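Local coordinates for protein phosphoribosylformylglycinamidine synthase 2 (Thermus thermophilus, PDB 3VIU) that is a PurM-like synthase built from two pairs of AIR synthase-related domains and binds adenosine-5'-diphosphate and a magnesium ion, at residues A[468-473]-A[541-546]; A[429-434]-A[474-479]; A[119-124]-A[443-448]; A[480-485]-A[516-521]; A[461-466]-A[509-514]. All blocks are in the same frame, centred on the assembly; numbering follows the deposited sequence.

Contact 1: A[468-473]-A[541-546]. With MG (magnesium ion), chain D.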
# COMPACT_ATOMS: atom_id res chain seq x y z
N GLU A 468 2.72 7.85 -10.69
CA GLU A 468 1.40 8.35 -10.32
C GLU A 468 1.30 8.67 -8.83
O GLU A 468 0.86 9.75 -8.45
CB GLU A 468 0.31 7.33 -10.69
CG GLU A 468 -1.11 7.88 -10.52
CD GLU A 468 -2.20 6.93 -11.01
OE1 GLU A 468 -3.36 7.38 -11.16
OE2 GLU A 468 -1.90 5.74 -11.24
N ALA A 469 1.71 7.73 -7.98
CA ALA A 469 1.66 7.96 -6.54
C ALA A 469 2.44 9.22 -6.17
O ALA A 469 1.95 10.06 -5.40
CB ALA A 469 2.22 6.75 -5.80
N CYS A 470 3.63 9.38 -6.72
CA CYS A 470 4.43 10.57 -6.44
C CYS A 470 3.76 11.82 -7.00
O CYS A 470 3.82 12.89 -6.38
CB CYS A 470 5.82 10.43 -7.03
SG CYS A 470 6.83 9.21 -6.18
N ARG A 471 3.12 11.69 -8.16
CA ARG A 471 2.44 12.82 -8.79
C ARG A 471 1.28 13.27 -7.91
O ARG A 471 1.07 14.47 -7.71
CB ARG A 471 1.93 12.43 -10.18
CG ARG A 471 1.43 13.62 -11.02
CD ARG A 471 0.80 13.17 -12.31
NE ARG A 471 1.64 12.21 -13.02
CZ ARG A 471 1.26 10.99 -13.36
NH1 ARG A 471 2.11 10.19 -13.99
NH2 ARG A 471 0.03 10.55 -13.08
N ASN A 472 0.53 12.31 -7.39
CA ASN A 472 -0.62 12.62 -6.55
C ASN A 472 -0.26 13.38 -5.28
O ASN A 472 -1.01 14.25 -4.84
CB ASN A 472 -1.38 11.35 -6.19
CG ASN A 472 -2.21 10.85 -7.34
OD1 ASN A 472 -2.95 11.62 -7.95
ND2 ASN A 472 -2.11 9.55 -7.64
N VAL A 473 0.90 13.05 -4.71
CA VAL A 473 1.36 13.72 -3.50
C VAL A 473 1.88 15.10 -3.89
O VAL A 473 1.63 16.08 -3.19
CB VAL A 473 2.48 12.91 -2.82
CG1 VAL A 473 3.25 13.78 -1.84
CG2 VAL A 473 1.87 11.73 -2.09
N VAL A 541 1.91 0.79 -5.11
CA VAL A 541 2.87 1.75 -4.60
C VAL A 541 2.27 2.80 -3.69
O VAL A 541 1.37 3.54 -4.08
CB VAL A 541 3.58 2.47 -5.76
CG1 VAL A 541 4.59 3.48 -5.23
CG2 VAL A 541 4.26 1.44 -6.66
N GLY A 542 2.78 2.85 -2.46
CA GLY A 542 2.32 3.82 -1.49
C GLY A 542 3.42 4.84 -1.31
O GLY A 542 4.58 4.48 -1.11
N VAL A 543 3.07 6.12 -1.41
CA VAL A 543 4.04 7.18 -1.26
C VAL A 543 3.65 8.16 -0.16
O VAL A 543 2.49 8.56 -0.06
CB VAL A 543 4.21 7.99 -2.57
CG1 VAL A 543 5.03 9.26 -2.31
CG2 VAL A 543 4.88 7.13 -3.63
N VAL A 544 4.63 8.54 0.64
CA VAL A 544 4.39 9.49 1.71
C VAL A 544 5.23 10.73 1.44
O VAL A 544 6.36 10.63 0.97
CB VAL A 544 4.78 8.91 3.10
CG1 VAL A 544 4.72 10.00 4.16
CG2 VAL A 544 3.84 7.78 3.48
N GLY A 545 4.66 11.89 1.73
CA GLY A 545 5.37 13.14 1.54
C GLY A 545 4.93 14.13 2.60
O GLY A 545 3.99 13.86 3.34
N VAL A 546 5.59 15.28 2.68
CA VAL A 546 5.21 16.28 3.66
C VAL A 546 5.05 17.64 3.01
O VAL A 546 5.59 17.89 1.93
CB VAL A 546 6.25 16.38 4.79
CG1 VAL A 546 7.61 16.76 4.21
CG2 VAL A 546 5.79 17.41 5.81
MG MG D . -5.18 11.52 -9.25
O HOH W 1 -3.79 10.15 -10.78
O HOH W 2 -6.50 12.15 -11.33
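Ala469, Cys470 and Val473 of helix 458-475 pack against Val543, whose two methyls divide the work. Its CG2 lies 3.5 Å from Ala469 CB and 3.8 Å from Cys470 SG, while CG1 reaches Val473 CG2 at 4.0 Å. This fork is set by chi1 of Val543 (169°), which places CG1 anti to the backbone N and CG2 anti to the carbonyl carbon. Two residues along the strand, Gly545 offers only backbone, and Val473 CG1 rests on its CA at 4.0 Å. The helix runs over strand 538-548 at 29° to it, with the axes 7.8 Å apart, so residues one turn apart on the helix meet alternate residues of the strand. Cys470 also packs on Pro480 and Val517, extending the apolar layer. Asn472 projects from another face of the same turn: its OD1 binds magnesium at 2.6 Å beside Asp430 and Asp620, and its ND2 donates to Asp448. Water 1, another ligand of the metal, donates to Glu468 OE1 at 2.8 Å. The contact with strand 538-548 is thus apolar and non-directional, whereas Asn472 supplies directional bonds, to the metal and to Asp448 of the neighbouring strand.

Contact 2: A[429-434]-A[474-479]. With MG (magnesium ion), chain D.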
# COMPACT_ATOMS: atom_id res chain seq x y z
N GLY A 429 -8.35 16.26 -2.09
CA GLY A 429 -7.11 16.50 -2.80
C GLY A 429 -6.74 15.18 -3.45
O GLY A 429 -7.35 14.16 -3.13
N ASP A 430 -5.77 15.18 -4.37
CA ASP A 430 -5.37 13.94 -5.04
C ASP A 430 -4.69 12.94 -4.11
O ASP A 430 -4.55 11.76 -4.44
CB ASP A 430 -4.46 14.25 -6.23
CG ASP A 430 -5.24 14.65 -7.47
OD1 ASP A 430 -5.78 13.76 -8.14
OD2 ASP A 430 -5.32 15.86 -7.76
N ALA A 431 -4.26 13.40 -2.95
CA ALA A 431 -3.63 12.52 -1.98
C ALA A 431 -4.24 12.88 -0.64
O ALA A 431 -4.66 14.01 -0.45
CB ALA A 431 -2.12 12.74 -1.95
N ALA A 432 -4.31 11.92 0.27
CA ALA A 432 -4.86 12.19 1.58
C ALA A 432 -3.84 13.07 2.30
O ALA A 432 -2.64 12.83 2.20
CB ALA A 432 -5.07 10.90 2.34
N VAL A 433 -4.32 14.08 3.00
CA VAL A 433 -3.44 15.00 3.72
C VAL A 433 -3.80 15.04 5.20
O VAL A 433 -4.83 15.59 5.58
CB VAL A 433 -3.54 16.44 3.16
CG1 VAL A 433 -2.73 17.40 4.01
CG2 VAL A 433 -3.04 16.46 1.72
N LEU A 434 -2.93 14.46 6.03
CA LEU A 434 -3.15 14.44 7.48
C LEU A 434 -2.39 15.59 8.14
O LEU A 434 -1.16 15.64 8.09
CB LEU A 434 -2.68 13.11 8.08
CG LEU A 434 -3.40 11.80 7.76
CD1 LEU A 434 -4.88 11.94 8.07
CD2 LEU A 434 -3.19 11.42 6.31
N SER A 474 2.59 15.18 -5.01
CA SER A 474 3.13 16.45 -5.49
C SER A 474 2.00 17.42 -5.80
O SER A 474 2.12 18.62 -5.60
CB SER A 474 3.96 16.24 -6.76
OG SER A 474 5.06 15.41 -6.49
N VAL A 475 0.91 16.86 -6.32
CA VAL A 475 -0.26 17.63 -6.71
C VAL A 475 -0.97 18.34 -5.55
O VAL A 475 -1.63 19.35 -5.76
CB VAL A 475 -1.24 16.72 -7.48
CG1 VAL A 475 -2.63 17.32 -7.49
CG2 VAL A 475 -0.74 16.54 -8.90
N VAL A 476 -0.85 17.82 -4.33
CA VAL A 476 -1.49 18.52 -3.21
C VAL A 476 -0.46 19.44 -2.57
O VAL A 476 -0.74 20.12 -1.59
CB VAL A 476 -2.11 17.55 -2.14
CG1 VAL A 476 -3.24 16.75 -2.77
CG2 VAL A 476 -1.05 16.64 -1.53
N GLY A 477 0.74 19.46 -3.15
CA GLY A 477 1.79 20.34 -2.67
C GLY A 477 2.86 19.75 -1.79
O GLY A 477 3.66 20.48 -1.21
N ALA A 478 2.92 18.44 -1.69
CA ALA A 478 3.92 17.82 -0.83
C ALA A 478 5.05 17.15 -1.63
O ALA A 478 4.86 16.74 -2.77
CB ALA A 478 3.25 16.81 0.09
N LYS A 479 6.22 17.06 -1.01
CA LYS A 479 7.36 16.42 -1.66
C LYS A 479 7.53 14.96 -1.28
O LYS A 479 7.66 14.62 -0.10
CB LYS A 479 8.66 17.16 -1.35
CG LYS A 479 9.88 16.49 -1.99
CD LYS A 479 11.14 17.32 -1.81
CE LYS A 479 12.35 16.63 -2.41
NZ LYS A 479 13.60 17.43 -2.19
MG MG D . -5.18 11.52 -9.25
O HOH W 1 -3.79 10.15 -10.78
O HOH W 2 -6.50 12.15 -11.33
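Gly429 and Val476 bring their CA atoms to 6.0 Å where the loop leading into strand 432-436 passes the C-terminal end of helix 458-475, which finishes in a Schellman motif with Gly477 at positive phi (100°). Both elements belong to the second PurM-N-like domain, and the contact joins a helix covering the sheet to the loop that enters one of its strands. Gly477 N returns to Ser474 O at 2.9 Å, and this turn presents Val476 to the loop. Val476 is the wedge of the contact. With chi1 at -64°, its CG1 stands anti to the carbonyl carbon and pushes against the loop backbone, 3.4 Å from Asp430 N and slightly farther from Ala431 N. Its other methyl, CG2, meets Val433 CG2 at 3.8 Å and Ala431 CB at 4.1 Å; the Val433 and Val476 side chains run past each other in opposite senses. Gly429, with no side chain of its own, lets CG1 sit 3.9 Å from its CA. One residue earlier, Val475 packs against Ala618 and Asp620 as well as Asp430, joining this loop to strand 618-620, which brings Asp620 to the metal. The carboxylate of Asp430 is divided between two surroundings. Its OD1 binds magnesium at 2.6 Å, a site completed by Asn472, Asp620 and two waters, whereas OD2 turns toward the valine, lying 3.1 Å from Val475 CG1.

Contact 3: A[119-124]-A[443-448]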
# COMPACT_ATOMS: atom_id res chain seq x y z
N ALA A 119 -3.37 6.76 10.02
CA ALA A 119 -4.15 6.53 8.82
C ALA A 119 -3.98 5.15 8.20
O ALA A 119 -2.93 4.51 8.33
CB ALA A 119 -3.84 7.60 7.80
N LEU A 120 -5.03 4.71 7.51
CA LEU A 120 -5.06 3.44 6.79
C LEU A 120 -5.50 3.71 5.36
O LEU A 120 -6.34 4.58 5.11
CB LEU A 120 -6.04 2.46 7.44
CG LEU A 120 -5.58 1.76 8.72
CD1 LEU A 120 -6.76 1.10 9.41
CD2 LEU A 120 -4.50 0.75 8.38
N LEU A 121 -4.91 3.00 4.41
CA LEU A 121 -5.29 3.12 3.01
C LEU A 121 -5.44 1.69 2.49
O LEU A 121 -4.60 0.84 2.79
CB LEU A 121 -4.23 3.86 2.19
CG LEU A 121 -3.98 5.35 2.46
CD1 LEU A 121 -3.06 5.51 3.67
CD2 LEU A 121 -3.34 6.01 1.24
N ASP A 122 -6.50 1.43 1.75
CA ASP A 122 -6.73 0.09 1.22
C ASP A 122 -6.52 0.02 -0.29
O ASP A 122 -6.89 0.93 -1.02
CB ASP A 122 -8.14 -0.38 1.58
CG ASP A 122 -9.21 0.60 1.16
OD1 ASP A 122 -9.18 1.76 1.64
OD2 ASP A 122 -10.09 0.23 0.34
N SER A 123 -5.92 -1.07 -0.75
CA SER A 123 -5.68 -1.27 -2.16
C SER A 123 -6.41 -2.56 -2.52
O SER A 123 -5.97 -3.66 -2.16
CB SER A 123 -4.17 -1.40 -2.41
OG SER A 123 -3.85 -1.02 -3.74
N LEU A 124 -7.52 -2.43 -3.24
CA LEU A 124 -8.36 -3.57 -3.59
C LEU A 124 -8.52 -3.90 -5.08
O LEU A 124 -8.66 -3.02 -5.93
CB LEU A 124 -9.74 -3.38 -2.97
CG LEU A 124 -9.76 -2.90 -1.51
CD1 LEU A 124 -11.20 -2.70 -1.05
CD2 LEU A 124 -9.05 -3.91 -0.62
N VAL A 443 1.08 15.65 6.32
CA VAL A 443 1.61 14.43 5.73
C VAL A 443 0.66 13.96 4.64
O VAL A 443 -0.52 13.77 4.89
CB VAL A 443 1.73 13.33 6.78
CG1 VAL A 443 2.35 12.09 6.17
CG2 VAL A 443 2.55 13.83 7.96
N ALA A 444 1.18 13.79 3.42
CA ALA A 444 0.36 13.35 2.29
C ALA A 444 0.67 11.89 1.95
O ALA A 444 1.81 11.45 2.04
CB ALA A 444 0.61 14.24 1.09
N ALA A 445 -0.36 11.16 1.53
CA ALA A 445 -0.21 9.75 1.19
C ALA A 445 -1.15 9.29 0.09
O ALA A 445 -2.29 9.76 -0.03
CB ALA A 445 -0.44 8.90 2.43
N LYS A 446 -0.68 8.35 -0.72
CA LYS A 446 -1.48 7.81 -1.80
C LYS A 446 -0.91 6.46 -2.22
O LYS A 446 0.29 6.21 -2.07
CB LYS A 446 -1.47 8.78 -2.98
CG LYS A 446 -2.79 8.88 -3.74
CD LYS A 446 -3.07 7.65 -4.56
CE LYS A 446 -4.38 7.79 -5.31
NZ LYS A 446 -5.51 7.94 -4.36
N VAL A 447 -1.77 5.59 -2.72
CA VAL A 447 -1.34 4.27 -3.19
C VAL A 447 -1.93 4.11 -4.59
O VAL A 447 -3.10 4.41 -4.80
CB VAL A 447 -1.85 3.15 -2.26
CG1 VAL A 447 -3.34 3.29 -2.04
CG2 VAL A 447 -1.55 1.80 -2.87
N ASP A 448 -1.12 3.67 -5.55
CA ASP A 448 -1.61 3.49 -6.93
C ASP A 448 -1.03 2.30 -7.67
O ASP A 448 -0.01 1.74 -7.29
CB ASP A 448 -1.27 4.71 -7.80
CG ASP A 448 -2.07 5.95 -7.46
OD1 ASP A 448 -1.44 6.89 -6.92
OD2 ASP A 448 -3.29 5.99 -7.75
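Leu121 and Val447 are aimed at the facing strands by their torsions: chi1 of -67° sets Leu121 CG anti to its carbonyl carbon, and chi1 of 52° puts Val447 CG2 anti to the backbone N, with CG1 wedged between N and the carbonyl carbon. The strands come from the two PurM-N-like domains of the one chain, and their face-to-face meeting is consistent with the central barrel that paired N-terminal domains form in PurM-like proteins. They run nearly parallel, 13° apart in direction. Their axes are 7.9 Å from each other, too far for main-chain pairing, so side chains alone fill the interval. Leu121 reaches across with CD2, which touches the backbone of the other strand at Lys446 CA, 4.0 Å away. The same methyl is flanked on that strand by Ala445 CB and Val447 CG1, each at 4.3 Å, and so sits over the groove between two inward-pointing residues. Lys446, between them in sequence, sends its own CB away from this interface, toward the side where magnesium is bound. Leu178 of strand 172-182, a neighbour of strand 116-126 in its sheet, also packs on Ala445 and widens the apolar patch. Further along, Ser123 faces Val447, a polar group against an apolar one: the hydroxyl is buried and has no polar partner in the model, its OG lying 3.7 Å from Val447 CG2.

Contact 4: A[480-485]-A[516-521]. With ADP (adenosine-5'-diphosphate), chain B.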
# COMPACT_ATOMS: atom_id res chain seq x y z
N PRO A 480 7.54 14.06 -2.28
CA PRO A 480 7.70 12.62 -2.10
C PRO A 480 8.94 12.31 -1.28
O PRO A 480 10.04 12.69 -1.66
CB PRO A 480 7.84 12.11 -3.54
CG PRO A 480 7.09 13.11 -4.34
CD PRO A 480 7.52 14.41 -3.72
N LEU A 481 8.77 11.63 -0.15
CA LEU A 481 9.92 11.31 0.69
C LEU A 481 10.42 9.89 0.47
O LEU A 481 11.61 9.64 0.52
CB LEU A 481 9.56 11.51 2.16
CG LEU A 481 9.17 12.93 2.54
CD1 LEU A 481 8.74 12.97 3.99
CD2 LEU A 481 10.35 13.87 2.30
N ALA A 482 9.50 8.96 0.23
CA ALA A 482 9.85 7.56 0.00
C ALA A 482 8.59 6.79 -0.34
O ALA A 482 7.50 7.33 -0.27
CB ALA A 482 10.50 6.96 1.24
N TYR A 483 8.75 5.53 -0.71
CA TYR A 483 7.58 4.74 -1.02
C TYR A 483 7.64 3.36 -0.39
O TYR A 483 8.65 2.96 0.18
CB TYR A 483 7.39 4.61 -2.53
CG TYR A 483 8.35 3.67 -3.21
CD1 TYR A 483 9.61 4.11 -3.64
CD2 TYR A 483 8.00 2.34 -3.43
CE1 TYR A 483 10.48 3.25 -4.28
CE2 TYR A 483 8.87 1.47 -4.06
CZ TYR A 483 10.11 1.92 -4.48
OH TYR A 483 10.97 1.04 -5.08
N THR A 484 6.52 2.65 -0.50
CA THR A 484 6.38 1.30 0.02
C THR A 484 5.70 0.57 -1.15
O THR A 484 4.80 1.12 -1.79
CB THR A 484 5.46 1.29 1.27
OG1 THR A 484 5.41 -0.03 1.83
CG2 THR A 484 4.05 1.74 0.90
N ASP A 485 6.14 -0.65 -1.45
CA ASP A 485 5.55 -1.38 -2.56
C ASP A 485 5.00 -2.74 -2.16
O ASP A 485 5.73 -3.59 -1.62
CB ASP A 485 6.57 -1.58 -3.68
CG ASP A 485 7.74 -2.42 -3.26
OD1 ASP A 485 8.04 -3.44 -3.93
OD2 ASP A 485 8.38 -2.08 -2.24
N GLY A 516 14.14 10.02 -7.78
CA GLY A 516 14.86 10.23 -6.54
C GLY A 516 13.97 9.98 -5.33
O GLY A 516 13.90 10.80 -4.42
N VAL A 517 13.27 8.85 -5.35
CA VAL A 517 12.39 8.45 -4.25
C VAL A 517 12.73 6.99 -3.95
O VAL A 517 12.49 6.12 -4.78
CB VAL A 517 10.90 8.54 -4.65
CG1 VAL A 517 10.03 8.13 -3.48
CG2 VAL A 517 10.57 9.95 -5.10
N PRO A 518 13.30 6.71 -2.77
CA PRO A 518 13.68 5.35 -2.36
C PRO A 518 12.63 4.51 -1.64
O PRO A 518 11.68 5.04 -1.07
CB PRO A 518 14.88 5.62 -1.46
CG PRO A 518 14.43 6.86 -0.72
CD PRO A 518 13.82 7.72 -1.82
N VAL A 519 12.81 3.18 -1.68
CA VAL A 519 11.93 2.23 -0.98
C VAL A 519 12.31 2.28 0.48
O VAL A 519 13.48 2.45 0.82
CB VAL A 519 12.16 0.75 -1.34
CG1 VAL A 519 10.90 0.15 -1.92
CG2 VAL A 519 13.37 0.59 -2.22
N VAL A 520 11.35 2.06 1.35
CA VAL A 520 11.63 2.09 2.76
C VAL A 520 11.04 0.85 3.41
O VAL A 520 11.41 0.46 4.52
CB VAL A 520 11.07 3.40 3.36
CG1 VAL A 520 9.59 3.27 3.64
CG2 VAL A 520 11.87 3.79 4.56
N SER A 521 10.12 0.21 2.69
CA SER A 521 9.47 -1.01 3.17
C SER A 521 8.54 -1.52 2.08
O SER A 521 8.39 -0.89 1.02
CB SER A 521 8.65 -0.73 4.43
OG SER A 521 7.53 0.08 4.15
PB ADP B . 5.65 -8.86 8.52
O1B ADP B . 5.53 -10.34 8.34
O2B ADP B . 4.38 -8.15 7.82
O3B ADP B . 5.68 -8.52 10.17
PA ADP B . 7.56 -9.26 6.61
O1A ADP B . 8.45 -10.32 7.17
O2A ADP B . 6.32 -9.97 5.85
O3A ADP B . 7.02 -8.30 7.83
O5' ADP B . 8.34 -8.33 5.52
C5' ADP B . 9.73 -8.69 5.49
C4' ADP B . 10.68 -7.45 5.48
O4' ADP B . 11.16 -7.17 4.12
C3' ADP B . 10.02 -6.13 5.96
O3' ADP B . 11.00 -5.32 6.62
C2' ADP B . 9.51 -5.50 4.66
O2' ADP B . 9.35 -4.09 4.77
C1' ADP B . 10.56 -5.92 3.64
N9 ADP B . 9.97 -6.11 2.30
C8 ADP B . 9.23 -7.18 1.89
N7 ADP B . 8.86 -7.03 0.65
C5 ADP B . 9.35 -5.86 0.18
C6 ADP B . 9.29 -5.18 -1.06
N6 ADP B . 8.60 -5.72 -2.13
N1 ADP B . 9.92 -3.99 -1.17
C2 ADP B . 10.59 -3.44 -0.15
N3 ADP B . 10.67 -4.06 1.04
C4 ADP B . 10.07 -5.25 1.24
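Tyr483 and Val519 meet where strand 479-488 pairs in parallel with strand 519-525, the two ends of a beta-alpha-beta unit crossing over through helix 495-515. With chi1 at 74°, the tyrosine ring folds back over the neighbouring strand. Val519 CA sits above one ring face in a CH-pi contact, 4.0 Å from the centroid and 20° off the normal; Val519 CG1 is modelled closer to the ring than normal packing allows, so the placing of this methyl is doubtful. The rim is filled as well: Val517 O and Asp485 CB approach it in the ring plane. A second bump is Val517, whose branches straddle the bend after Pro480. CG1 enters the hollow over Ala482 CA (3.5 Å), and CG2 covers Pro480 CB (3.8 Å). Small Ala482 in turn leaves room for the backbone at Pro518, its CB lying against the carbonyl. The strands are stitched by Tyr483 N to Pro518 O (3.0 Å, 158° at the hydrogen) and by Val520 N to Tyr483 O (3.1 Å), the latter donor nearly in line with the carbonyl bond; a weak bond from Asp485 N to Ser521 O follows. Beyond them the hydroxyls of Thr484 and Ser521 are hydrogen-bonded, and Ser521 OG is also held by Phe82 O of the other N-terminal domain. At this end the packing gives way to the nucleotide pocket, with Ser521 CB against the ribose. The strand pairing thus probably helps place the Asp485 carboxylate at the adenine, where OD1 accepts from ADP N6 at 3.0 Å and OD2 lies 2.7 Å from ADP N1.

Contact 5: A[461-466]-A[509-514]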
# COMPACT_ATOMS: atom_id res chain seq x y z
N GLY A 461 4.04 -0.71 -16.23
CA GLY A 461 2.98 -0.60 -15.24
C GLY A 461 3.54 -0.21 -13.87
O GLY A 461 2.99 0.65 -13.18
N ALA A 462 4.63 -0.86 -13.48
CA ALA A 462 5.28 -0.58 -12.20
C ALA A 462 5.78 0.86 -12.17
O ALA A 462 5.61 1.56 -11.17
CB ALA A 462 6.43 -1.54 -11.98
N MSE A 463 6.40 1.30 -13.27
CA MSE A 463 6.91 2.66 -13.38
C MSE A 463 5.78 3.67 -13.24
O MSE A 463 5.92 4.68 -12.54
CB MSE A 463 7.60 2.88 -14.72
CG MSE A 463 9.02 2.36 -14.81
SE MSE A 463 9.67 2.47 -16.64
CE MSE A 463 9.39 4.35 -16.95
N HIS A 464 4.67 3.39 -13.92
CA HIS A 464 3.50 4.26 -13.87
C HIS A 464 2.96 4.38 -12.46
O HIS A 464 2.55 5.46 -12.05
CB HIS A 464 2.41 3.73 -14.80
CG HIS A 464 2.40 4.38 -16.15
ND1 HIS A 464 2.05 5.70 -16.34
CD2 HIS A 464 2.73 3.90 -17.38
CE1 HIS A 464 2.16 6.01 -17.62
NE2 HIS A 464 2.56 4.93 -18.27
N ALA A 465 2.96 3.27 -11.73
CA ALA A 465 2.46 3.24 -10.35
C ALA A 465 3.23 4.18 -9.42
O ALA A 465 2.63 4.99 -8.72
CB ALA A 465 2.49 1.81 -9.80
N LEU A 466 4.56 4.07 -9.41
CA LEU A 466 5.37 4.93 -8.56
C LEU A 466 5.23 6.38 -9.02
O LEU A 466 5.07 7.30 -8.21
CB LEU A 466 6.84 4.52 -8.61
CG LEU A 466 7.60 4.66 -7.29
CD1 LEU A 466 9.09 4.42 -7.52
CD2 LEU A 466 7.36 6.02 -6.68
N LYS A 509 12.54 0.14 -9.79
CA LYS A 509 13.91 0.60 -9.73
C LYS A 509 14.10 1.81 -10.63
O LYS A 509 14.59 2.86 -10.21
CB LYS A 509 14.84 -0.52 -10.18
CG LYS A 509 16.29 -0.11 -10.40
CD LYS A 509 17.03 -1.18 -11.18
CE LYS A 509 18.51 -0.83 -11.34
NZ LYS A 509 18.75 0.50 -11.99
N GLU A 510 13.67 1.65 -11.88
CA GLU A 510 13.81 2.71 -12.87
C GLU A 510 13.06 3.98 -12.51
O GLU A 510 13.59 5.08 -12.68
CB GLU A 510 13.36 2.18 -14.23
CG GLU A 510 13.59 3.13 -15.38
CD GLU A 510 13.51 2.42 -16.72
OE1 GLU A 510 13.50 3.12 -17.76
OE2 GLU A 510 13.47 1.17 -16.73
N ALA A 511 11.83 3.85 -12.02
CA ALA A 511 11.05 5.02 -11.63
C ALA A 511 11.65 5.64 -10.38
O ALA A 511 11.73 6.86 -10.24
CB ALA A 511 9.60 4.63 -11.38
N SER A 512 12.08 4.79 -9.46
CA SER A 512 12.67 5.23 -8.21
C SER A 512 13.94 6.04 -8.44
O SER A 512 14.13 7.09 -7.83
CB SER A 512 12.99 4.02 -7.34
OG SER A 512 13.64 4.41 -6.15
N GLU A 513 14.81 5.54 -9.32
CA GLU A 513 16.06 6.22 -9.60
C GLU A 513 15.83 7.56 -10.27
O GLU A 513 16.45 8.57 -9.91
CB GLU A 513 16.94 5.33 -10.48
CG GLU A 513 18.34 5.86 -10.69
CD GLU A 513 19.22 4.91 -11.51
OE1 GLU A 513 20.39 5.26 -11.77
OE2 GLU A 513 18.72 3.82 -11.88
N ALA A 514 14.93 7.59 -11.24
CA ALA A 514 14.65 8.83 -11.96
C ALA A 514 14.03 9.92 -11.09
O ALA A 514 14.42 11.08 -11.18
CB ALA A 514 13.77 8.55 -13.15
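Met463 and Ala511 mark the close point of two helices that run in roughly the same direction, their CA atoms 5.1 Å apart. The axes approach to 8.4 Å and cross at -37°. This closeness rests on Ala511, whose small CB lodges against the other backbone, 3.9 Å from both Met463 CA and Met463 O. Leu466, one turn on, covers the same methyl with its own CB, again at 3.9 Å. It then extends past Ala511, so that its CD1 lies over the start of the next residue, 3.6 Å from Ser512 N. Helix 458-475 and helix 495-515 lie side by side on one face of the sheet in the second PurM-N-like domain, and Leu466 also links this helix pair to the sheet, packing on Val541, Val543 and Tyr483. On the same side, Ser512 OG is hydrogen-bonded to Val517 O, beyond the end of its own helix. At the other margin of the interface the contact changes character. Met463 is a selenomethionine in the model, and its selenium stands above the plane of the Glu510 carboxylate, 3.8 Å from Glu510 CD and about equally far from the two oxygens. Glu510 gets there with an extended chain, its CG anti to the backbone N (chi1 -174°). Leu596 of helix 596-611 packs on both Met463 and Glu510, and Glu510 OE2 has a long, weak ion pair with Arg459.

Overall arrangement
All five contacts are largely buried, though Gly429, Leu481, Glu510 and Lys446 are partly exposed. Contacts 1, 2 and 5 share helix 458-475, which meets the sheet through apolar side chains in contact 1, a loop with its C-terminal end in contact 2 and, partly over a carboxylate, a neighbouring helix in contact 5. Contacts 1 and 2 each supply one magnesium ligand and have both metal-bound waters in common. Contact 4 lies in the same sheet, on the nucleotide side, and has the strand-to-strand hydrogen bonds that the others lack; contacts 4 and 5 touch through Tyr483 and Leu466. Contact 3, whose centre lies about 6 Å from that of the chain, is the most central and bridges the two N-terminal domains.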